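Local atomic coordinates of invasion protein InvA (Salmonella enterica, PDB entry 2X49), a protein that takes part in type III secretion as a component of the export apparatus in the inner membrane, contributing to invasion of the intestinal epithelium. Residues Phe145-Thr150 against Thr173-Ser178. Sequence-based numbering, arbitrary orientation.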
ATOM      1  N   PHE A 145       9.056  -4.057  12.102  1.00 17.99           N
ATOM      2  CA  PHE A 145      10.159  -4.561  11.215  1.00 18.17           C
ATOM      3  C   PHE A 145      11.386  -3.664  11.272  1.00 19.16           C
ATOM      4  O   PHE A 145      11.290  -2.450  11.096  1.00 21.84           O
ATOM      5  CB  PHE A 145       9.656  -4.635   9.765  1.00 18.93           C
ATOM      6  CG  PHE A 145      10.668  -5.157   8.798  1.00 18.59           C
ATOM      7  CD1 PHE A 145      10.773  -6.512   8.543  1.00 18.47           C
ATOM      8  CD2 PHE A 145      11.548  -4.276   8.151  1.00 20.53           C
ATOM      9  CE1 PHE A 145      11.750  -6.984   7.639  1.00 19.41           C
ATOM     10  CE2 PHE A 145      12.527  -4.762   7.290  1.00 22.64           C
ATOM     11  CZ  PHE A 145      12.628  -6.103   7.046  1.00 20.82           C
ATOM     12  N   GLY A 146      12.527  -4.305  11.471  1.00 18.45           N
ATOM     13  CA  GLY A 146      13.857  -3.622  11.551  1.00 18.81           C
ATOM     14  C   GLY A 146      15.063  -4.477  11.265  1.00 18.54           C
ATOM     15  O   GLY A 146      15.018  -5.438  10.529  1.00 17.70           O
ATOM     16  N   ILE A 147      16.153  -4.137  11.924  1.00 18.07           N
ATOM     17  CA  ILE A 147      17.448  -4.760  11.624  1.00 17.99           C
ATOM     18  C   ILE A 147      17.477  -6.239  11.950  1.00 17.66           C
ATOM     19  O   ILE A 147      18.114  -7.040  11.274  1.00 18.29           O
ATOM     20  CB  ILE A 147      18.617  -4.076  12.404  1.00 19.17           C
ATOM     21  CG1 ILE A 147      18.848  -2.680  11.859  1.00 22.25           C
ATOM     22  CG2 ILE A 147      19.846  -4.908  12.298  1.00 21.63           C
ATOM     23  CD1 ILE A 147      19.295  -2.668  10.418  1.00 27.31           C
ATOM     24  N   GLN A 148      16.814  -6.592  13.034  1.00 15.18           N
ATOM     25  CA  GLN A 148      16.820  -7.994  13.482  1.00 16.13           C
ATOM     26  C   GLN A 148      16.126  -8.854  12.451  1.00 15.29           C
ATOM     27  O   GLN A 148      16.604  -9.924  12.107  1.00 15.35           O
ATOM     28  CB  GLN A 148      16.213  -8.223  14.887  1.00 15.68           C
ATOM     29  CG  GLN A 148      17.056  -7.673  16.016  1.00 19.06           C
ATOM     30  CD  GLN A 148      18.537  -7.932  15.866  1.00 19.16           C
ATOM     31  OE1 GLN A 148      19.294  -7.002  15.591  1.00 22.54           O
ATOM     32  NE2 GLN A 148      18.977  -9.175  16.101  1.00 18.86           N
ATOM     33  N   GLU A 149      15.000  -8.348  11.936  1.00 16.61           N
ATOM     34  CA  GLU A 149      14.235  -9.075  10.904  1.00 16.60           C
ATOM     35  C   GLU A 149      15.030  -9.143   9.605  1.00 15.88           C
ATOM     36  O   GLU A 149      15.102 -10.168   8.918  1.00 17.72           O
ATOM     37  CB  GLU A 149      12.893  -8.421  10.671  1.00 17.04           C
ATOM     38  CG  GLU A 149      11.901  -8.601  11.785  1.00 17.99           C
ATOM     39  CD  GLU A 149      12.227  -7.834  13.066  1.00 20.14           C
ATOM     40  OE1 GLU A 149      12.726  -6.667  12.997  1.00 18.87           O
ATOM     41  OE2 GLU A 149      11.968  -8.405  14.148  1.00 24.41           O
ATOM     42  N   THR A 150      15.656  -8.034   9.282  1.00 15.23           N
ATOM     43  CA  THR A 150      16.499  -7.980   8.069  1.00 15.31           C
ATOM     44  C   THR A 150      17.657  -8.983   8.158  1.00 14.62           C
ATOM     45  O   THR A 150      17.984  -9.723   7.233  1.00 14.19           O
ATOM     46  CB  THR A 150      17.036  -6.546   7.858  1.00 14.86           C
ATOM     47  OG1 THR A 150      15.938  -5.652   7.681  1.00 15.32           O
ATOM     48  CG2 THR A 150      18.015  -6.450   6.674  1.00 16.36           C
ATOM     49  N   THR A 173      25.728  -1.827   4.536  1.00 18.87           N
ATOM     50  CA  THR A 173      25.600  -2.430   5.859  1.00 18.62           C
ATOM     51  C   THR A 173      24.212  -2.977   6.072  1.00 18.07           C
ATOM     52  O   THR A 173      23.276  -2.618   5.349  1.00 18.06           O
ATOM     53  CB  THR A 173      25.829  -1.438   6.994  1.00 18.18           C
ATOM     54  OG1 THR A 173      24.866  -0.391   6.875  1.00 18.80           O
ATOM     55  CG2 THR A 173      27.280  -0.815   6.921  1.00 18.36           C
ATOM     56  N   VAL A 174      24.099  -3.811   7.102  1.00 18.39           N
ATOM     57  CA  VAL A 174      22.805  -4.416   7.477  1.00 18.69           C
ATOM     58  C   VAL A 174      21.760  -3.316   7.718  1.00 18.03           C
ATOM     59  O   VAL A 174      20.603  -3.390   7.302  1.00 16.82           O
ATOM     60  CB  VAL A 174      22.903  -5.333   8.715  1.00 19.45           C
ATOM     61  CG1 VAL A 174      21.520  -5.746   9.143  1.00 18.14           C
ATOM     62  CG2 VAL A 174      23.770  -6.567   8.428  1.00 20.65           C
ATOM     63  N   GLN A 175      22.219  -2.258   8.347  1.00 16.89           N
ATOM     64  CA  GLN A 175      21.353  -1.106   8.622  1.00 16.71           C
ATOM     65  C   GLN A 175      20.812  -0.471   7.353  1.00 15.28           C
ATOM     66  O   GLN A 175      19.630  -0.099   7.244  1.00 13.90           O
ATOM     67  CB  GLN A 175      22.098  -0.042   9.435  1.00 17.03           C
ATOM     68  CG  GLN A 175      21.251   1.175   9.717  1.00 23.10           C
ATOM     69  CD  GLN A 175      20.030   0.863  10.588  1.00 28.57           C
ATOM     70  OE1 GLN A 175      18.852   0.714   9.959  1.00 33.99           O
ATOM     71  NE2 GLN A 175      20.143   0.780  11.811  1.00 33.03           N
ATOM     72  N   ARG A 176      21.690  -0.350   6.379  1.00 15.28           N
ATOM     73  CA  ARG A 176      21.333   0.255   5.089  1.00 15.22           C
ATOM     74  C   ARG A 176      20.359  -0.632   4.326  1.00 15.22           C
ATOM     75  O   ARG A 176      19.370  -0.166   3.795  1.00 14.85           O
ATOM     76  CB  ARG A 176      22.605   0.547   4.252  1.00 14.85           C
ATOM     77  CG  ARG A 176      22.362   1.003   2.886  1.00 16.02           C
ATOM     78  CD  ARG A 176      21.471   2.169   2.742  1.00 17.88           C
ATOM     79  NE  ARG A 176      21.791   3.282   3.605  1.00 22.15           N
ATOM     80  CZ  ARG A 176      22.556   4.306   3.271  1.00 27.03           C
ATOM     81  NH1 ARG A 176      23.109   4.368   2.073  1.00 30.93           N
ATOM     82  NH2 ARG A 176      22.756   5.270   4.146  1.00 26.00           N
ATOM     83  N   ILE A 177      20.620  -1.927   4.380  1.00 15.30           N
ATOM     84  CA  ILE A 177      19.719  -2.888   3.726  1.00 14.84           C
ATOM     85  C   ILE A 177      18.314  -2.788   4.377  1.00 14.72           C
ATOM     86  O   ILE A 177      17.276  -2.774   3.686  1.00 14.12           O
ATOM     87  CB  ILE A 177      20.252  -4.295   3.753  1.00 14.54           C
ATOM     88  CG1 ILE A 177      21.548  -4.380   2.902  1.00 15.07           C
ATOM     89  CG2 ILE A 177      19.131  -5.245   3.219  1.00 14.84           C
ATOM     90  CD1 ILE A 177      22.354  -5.685   3.190  1.00 17.28           C
ATOM     91  N   SER A 178      18.294  -2.666   5.688  1.00 14.58           N
ATOM     92  CA  SER A 178      17.038  -2.685   6.482  1.00 14.92           C
ATOM     93  C   SER A 178      16.232  -1.460   6.081  1.00 14.50           C
ATOM     94  O   SER A 178      15.013  -1.511   5.821  1.00 15.11           O
ATOM     95  CB  SER A 178      17.275  -2.699   7.981  1.00 15.68           C
ATOM     96  OG  SER A 178      16.061  -2.888   8.722  1.00 17.57           O
TER
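Thr150 and Ser178 meet where the N-terminal turns of two helices, 147-158 and 174-185, lean against each other in the helical part of the InvA C-terminal domain. Thr150 OG1 and Ser178 OG share a hydrogen bond of 3.0 Å, and the CA atoms of the two residues lie 5.6 Å apart, close enough for such short side chains to join the helices directly. Ser178 carries OG anti to its own backbone N (chi1 -173°), which brings the hydroxyl up to the start of helix 147-158, 3.2 Å from the carbonyl carbon of the N-cap residue Gly146. The other branch of Thr150, CG2, rests on Ile177 CG2 at 3.8 Å, so one threonine serves both the polar and the apolar side of the contact. Ile177 continues that apolar side onto Leu154, Val168 and Leu169.

Further out, Ile147 reaches over helix 174-185: its CG2 branch touches Val174 CG1 at 3.7 Å, while the Ile147 and Gln175 side chains cross at about a right angle and the CG1 arm lies against the face of the amide, with Ile147 CG1 3.9 Å from Gln175 CD. Gln175 is bent at chi2 (64°), which folds the amide back over the isoleucine. Each helix start is also secured within its own chain segment, by Gly146 N donating to Glu149 OE1 (2.8 Å) and by Arg176 N donating to the capping Thr173 OG1 (3.2 Å). The Thr150-Ser178 bond thus gives each of two buried hydroxyls a partner across the helix interface, with the Thr150 and Ile177 methyls beside it and the apolar contact of Ile147 with Val174 nearer the surface.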